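Local coordinates for protein phosphoribosylaminoimidazole-succinocarboxamide synthase (Pyrococcus horikoshii, PDB 4O7S) that catalyses the ATP-dependent joining of L-aspartate to a carboxylated aminoimidazole ribonucleotide, forming SAICAR on the de novo route to IMP, at residues 87-92 / 173-178. Numbering follows the deposited sequence.
Sequences PLEVVV and DFKLEF. With TYD (thymidine-5'-diphosphate), chain B.
Val-90 and Leu-176 form an antiparallel hydrogen-bonded pair, Val-90 N to Leu-176 O and Leu-176 N to Val-90 O both measuring 2.8 Å, the former nearly straight at 172°. The axes of 88-92 and 173-176 run at 157° with a closest approach of 4.5 Å. Two residues along, Val-92 and Phe-174 repeat the pair of reciprocal backbone bonds, leaving Val-91 and Lys-175 as the non-hydrogen-bonded pair between. Beyond the ladder a water bridges Leu-88 O and Phe-178 N, accepting from the latter.

The two sheet faces differ in character. On one, Val-92 CB sits over the Phe-174 ring face in a CH-pi contact, 4.0 Å from the centroid, while Val-90 CG2 meets the edge of the Phe-178 ring; helix 143-165 packs on this side. On the other, Lys-175, bent at chi2 and chi3 (94°), brings CD to 3.6 Å from Glu-89 CG, and its NZ bridges to Glu-177 OE2 at 2.9 Å and to Asp-190. Glu-89 OE1 lies 4.0 Å from Glu-177 OE2, a like-charge approach probably eased by the Lys-175 salt bridge to Glu-177 and, weakly, by long ion pairs with Lys-122.

The nucleotide lies against this face: Asp-173 OD1 is 2.6 Å from O3' of thymidine diphosphate, its OD2 is salt-bridged to Arg-198, and Lys-175 CB lies 3.5 Å from C1' of the nucleotide. Cutting Glu-89 back to an alanine is likely to leave Lys-175 CD without its CG neighbour and a gap beside the thymine O4. This helix-backed antiparallel sheet of SAICAR synthetase here holds a thymidine nucleotide, consistent with the enzyme's ATP-binding role.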
ATOM      1  N   PRO A  87     -12.423   5.063  -8.544  1.00 14.18           N
ATOM      2  CA  PRO A  87     -11.255   4.672  -9.345  1.00 13.97           C
ATOM      3  C   PRO A  87     -10.362   3.694  -8.565  1.00 14.42           C
ATOM      4  O   PRO A  87      -9.172   3.978  -8.296  1.00 14.28           O
ATOM      5  CB  PRO A  87     -10.559   6.015  -9.613  1.00 13.76           C
ATOM      6  CG  PRO A  87     -10.894   6.844  -8.410  1.00 14.05           C
ATOM      7  CD  PRO A  87     -12.261   6.406  -7.938  1.00 13.80           C
ATOM      8  N   LEU A  88     -10.940   2.542  -8.223  1.00 13.80           N
ATOM      9  CA  LEU A  88     -10.266   1.534  -7.418  1.00 13.72           C
ATOM     10  C   LEU A  88     -10.391   0.162  -8.036  1.00 13.87           C
ATOM     11  O   LEU A  88     -11.383  -0.154  -8.706  1.00 13.71           O
ATOM     12  CB  LEU A  88     -10.866   1.462  -6.004  1.00 13.53           C
ATOM     13  CG  LEU A  88     -10.763   2.708  -5.099  1.00 13.90           C
ATOM     14  CD1 LEU A  88     -11.643   2.513  -3.866  1.00 13.47           C
ATOM     15  CD2 LEU A  88      -9.330   2.988  -4.695  1.00 12.71           C
ATOM     16  N   GLU A  89      -9.365  -0.645  -7.818  1.00 14.13           N
ATOM     17  CA  GLU A  89      -9.490  -2.083  -7.943  1.00 14.94           C
ATOM     18  C   GLU A  89      -9.237  -2.616  -6.540  1.00 14.02           C
ATOM     19  O   GLU A  89      -8.236  -2.272  -5.903  1.00 12.62           O
ATOM     20  CB  GLU A  89      -8.495  -2.627  -8.964  1.00 17.91           C
ATOM     21  CG  GLU A  89      -8.882  -2.316 -10.409  1.00 21.81           C
ATOM     22  CD  GLU A  89      -7.672  -2.259 -11.325  1.00 26.06           C
ATOM     23  OE1 GLU A  89      -7.846  -2.103 -12.553  1.00 27.30           O
ATOM     24  OE2 GLU A  89      -6.525  -2.336 -10.814  1.00 29.48           O
ATOM     25  N   VAL A  90     -10.194  -3.396  -6.045  1.00 13.55           N
ATOM     26  CA  VAL A  90     -10.182  -3.912  -4.682  1.00 12.70           C
ATOM     27  C   VAL A  90      -9.874  -5.395  -4.710  1.00 12.66           C
ATOM     28  O   VAL A  90     -10.663  -6.188  -5.219  1.00 13.32           O
ATOM     29  CB  VAL A  90     -11.528  -3.666  -3.984  1.00 12.70           C
ATOM     30  CG1 VAL A  90     -11.484  -4.146  -2.525  1.00 12.45           C
ATOM     31  CG2 VAL A  90     -11.885  -2.183  -4.049  1.00 12.84           C
ATOM     32  N   VAL A  91      -8.717  -5.774  -4.176  1.00 12.30           N
ATOM     33  CA  VAL A  91      -8.250  -7.151  -4.301  1.00 12.18           C
ATOM     34  C   VAL A  91      -8.338  -7.875  -2.937  1.00 12.52           C
ATOM     35  O   VAL A  91      -7.835  -7.379  -1.924  1.00 12.24           O
ATOM     36  CB  VAL A  91      -6.817  -7.213  -4.888  1.00 12.18           C
ATOM     37  CG1 VAL A  91      -6.296  -8.646  -4.919  1.00 11.85           C
ATOM     38  CG2 VAL A  91      -6.766  -6.596  -6.289  1.00 11.47           C
ATOM     39  N   VAL A  92      -9.008  -9.024  -2.928  1.00 12.26           N
ATOM     40  CA  VAL A  92      -9.112  -9.876  -1.735  1.00 12.80           C
ATOM     41  C   VAL A  92      -8.274 -11.143  -1.973  1.00 12.75           C
ATOM     42  O   VAL A  92      -8.365 -11.742  -3.032  1.00 12.67           O
ATOM     43  CB  VAL A  92     -10.586 -10.238  -1.430  1.00 12.32           C
ATOM     44  CG1 VAL A  92     -10.700 -11.055  -0.143  1.00 12.18           C
ATOM     45  CG2 VAL A  92     -11.431  -8.977  -1.337  1.00 11.84           C
ATOM     46  N   ASP A 173      -7.645 -15.681  -4.900  1.00 14.94           N
ATOM     47  CA  ASP A 173      -7.787 -14.231  -4.757  1.00 14.77           C
ATOM     48  C   ASP A 173      -8.726 -13.767  -5.858  1.00 14.40           C
ATOM     49  O   ASP A 173      -9.078 -14.570  -6.742  1.00 14.03           O
ATOM     50  CB  ASP A 173      -6.418 -13.513  -4.837  1.00 14.60           C
ATOM     51  CG  ASP A 173      -5.664 -13.808  -6.129  1.00 14.63           C
ATOM     52  OD1 ASP A 173      -6.312 -13.976  -7.169  1.00 14.46           O
ATOM     53  OD2 ASP A 173      -4.418 -13.876  -6.107  1.00 14.97           O
ATOM     54  N   PHE A 174      -9.129 -12.494  -5.815  1.00 13.51           N
ATOM     55  CA  PHE A 174      -9.960 -11.907  -6.881  1.00 13.29           C
ATOM     56  C   PHE A 174      -9.973 -10.394  -6.771  1.00 13.14           C
ATOM     57  O   PHE A 174      -9.593  -9.836  -5.746  1.00 12.47           O
ATOM     58  CB  PHE A 174     -11.405 -12.426  -6.812  1.00 13.59           C
ATOM     59  CG  PHE A 174     -12.100 -12.154  -5.490  1.00 14.06           C
ATOM     60  CD1 PHE A 174     -12.967 -11.073  -5.353  1.00 14.02           C
ATOM     61  CD2 PHE A 174     -11.910 -12.996  -4.399  1.00 14.04           C
ATOM     62  CE1 PHE A 174     -13.627 -10.822  -4.156  1.00 14.47           C
ATOM     63  CE2 PHE A 174     -12.568 -12.753  -3.187  1.00 14.95           C
ATOM     64  CZ  PHE A 174     -13.425 -11.653  -3.064  1.00 14.53           C
ATOM     65  N   LYS A 175     -10.445  -9.734  -7.820  1.00 13.32           N
ATOM     66  CA  LYS A 175     -10.515  -8.284  -7.829  1.00 13.32           C
ATOM     67  C   LYS A 175     -11.963  -7.838  -8.059  1.00 12.82           C
ATOM     68  O   LYS A 175     -12.675  -8.386  -8.904  1.00 12.62           O
ATOM     69  CB  LYS A 175      -9.620  -7.705  -8.922  1.00 14.70           C
ATOM     70  CG  LYS A 175      -9.768  -6.193  -9.107  1.00 17.30           C
ATOM     71  CD  LYS A 175      -9.817  -5.814 -10.577  1.00 20.17           C
ATOM     72  CE  LYS A 175     -11.247  -5.737 -11.034  1.00 22.22           C
ATOM     73  NZ  LYS A 175     -11.399  -5.745 -12.505  1.00 21.28           N
ATOM     74  N   LEU A 176     -12.365  -6.816  -7.321  1.00 11.91           N
ATOM     75  CA  LEU A 176     -13.653  -6.179  -7.504  1.00 11.46           C
ATOM     76  C   LEU A 176     -13.512  -4.693  -7.822  1.00 11.79           C
ATOM     77  O   LEU A 176     -12.485  -4.043  -7.502  1.00 10.64           O
ATOM     78  CB  LEU A 176     -14.483  -6.304  -6.222  1.00 11.52           C
ATOM     79  CG  LEU A 176     -14.760  -7.705  -5.683  1.00 11.12           C
ATOM     80  CD1 LEU A 176     -15.457  -7.574  -4.337  1.00 11.02           C
ATOM     81  CD2 LEU A 176     -15.580  -8.507  -6.684  1.00 11.19           C
ATOM     82  N   GLU A 177     -14.574  -4.157  -8.426  1.00 12.01           N
ATOM     83  CA  GLU A 177     -14.720  -2.728  -8.629  1.00 12.12           C
ATOM     84  C   GLU A 177     -16.103  -2.327  -8.151  1.00 12.61           C
ATOM     85  O   GLU A 177     -17.000  -3.181  -8.050  1.00 12.95           O
ATOM     86  CB  GLU A 177     -14.481  -2.372 -10.094  1.00 13.07           C
ATOM     87  CG  GLU A 177     -13.073  -2.768 -10.565  1.00 14.05           C
ATOM     88  CD  GLU A 177     -12.739  -2.295 -11.972  1.00 14.89           C
ATOM     89  OE1 GLU A 177     -13.396  -1.371 -12.484  1.00 15.76           O
ATOM     90  OE2 GLU A 177     -11.813  -2.861 -12.579  1.00 16.15           O
ATOM     91  N   PHE A 178     -16.258  -1.045  -7.829  1.00 12.27           N
ATOM     92  CA  PHE A 178     -17.421  -0.531  -7.138  1.00 12.80           C
ATOM     93  C   PHE A 178     -17.764   0.838  -7.679  1.00 13.24           C
ATOM     94  O   PHE A 178     -16.903   1.533  -8.196  1.00 12.93           O
ATOM     95  CB  PHE A 178     -17.113  -0.355  -5.641  1.00 13.08           C
ATOM     96  CG  PHE A 178     -16.947  -1.639  -4.892  1.00 13.06           C
ATOM     97  CD1 PHE A 178     -18.052  -2.277  -4.332  1.00 12.91           C
ATOM     98  CD2 PHE A 178     -15.685  -2.227  -4.758  1.00 12.73           C
ATOM     99  CE1 PHE A 178     -17.904  -3.473  -3.628  1.00 13.03           C
ATOM    100  CE2 PHE A 178     -15.538  -3.417  -4.056  1.00 12.39           C
ATOM    101  CZ  PHE A 178     -16.640  -4.043  -3.497  1.00 12.22           C
TER
HETATM  102  PA  TYD B 301      -2.296  -9.687  -8.579  0.55 20.93           P
HETATM  103  O1A TYD B 301      -1.577 -10.943  -8.146  0.55 20.10           O
HETATM  104  O2A TYD B 301      -2.250  -8.478  -7.668  0.55 20.50           O
HETATM  105  O3A TYD B 301      -1.794  -9.198 -10.028  0.55 20.57           O
HETATM  106  PB  TYD B 301      -1.398 -10.094 -11.308  0.55 20.74           P
HETATM  107  O1B TYD B 301      -0.619 -11.277 -10.799  0.55 19.94           O
HETATM  108  O2B TYD B 301      -2.715 -10.513 -11.918  0.55 21.41           O
HETATM  109  O3B TYD B 301      -0.624  -9.092 -12.124  0.55 20.07           O
HETATM  110  O5' TYD B 301      -3.834 -10.048  -8.858  0.55 21.76           O
HETATM  111  C5' TYD B 301      -4.644 -10.588  -7.814  0.55 23.36           C
HETATM  112  C4' TYD B 301      -6.039 -10.951  -8.334  0.55 25.05           C
HETATM  113  O4' TYD B 301      -6.731  -9.766  -8.719  0.55 26.09           O
HETATM  114  C3' TYD B 301      -6.047 -11.871  -9.553  0.55 25.04           C
HETATM  115  O3' TYD B 301      -7.127 -12.786  -9.390  0.55 24.29           O
HETATM  116  C2' TYD B 301      -6.369 -10.996 -10.741  0.55 26.38           C
HETATM  117  C1' TYD B 301      -7.078  -9.805 -10.114  0.55 27.91           C
HETATM  118  N1  TYD B 301      -6.727  -8.525 -10.744  0.55 30.41           N
HETATM  119  C2  TYD B 301      -7.368  -8.108 -11.949  0.55 30.48           C
HETATM  120  O2  TYD B 301      -8.224  -8.839 -12.492  0.55 28.51           O
HETATM  121  N3  TYD B 301      -7.057  -6.926 -12.516  0.55 31.77           N
HETATM  122  C4  TYD B 301      -6.147  -6.108 -11.953  0.55 33.89           C
HETATM  123  O4  TYD B 301      -5.872  -5.014 -12.484  0.55 35.29           O
HETATM  124  C5  TYD B 301      -5.475  -6.512 -10.686  0.55 33.88           C
HETATM  125  C5M TYD B 301      -4.457  -5.637  -9.996  0.55 35.57           C
HETATM  126  C6  TYD B 301      -5.821  -7.737 -10.136  0.55 32.26           C
HETATM  127  O   HOH W   1     -13.933   0.659  -8.030  1.00 12.25           O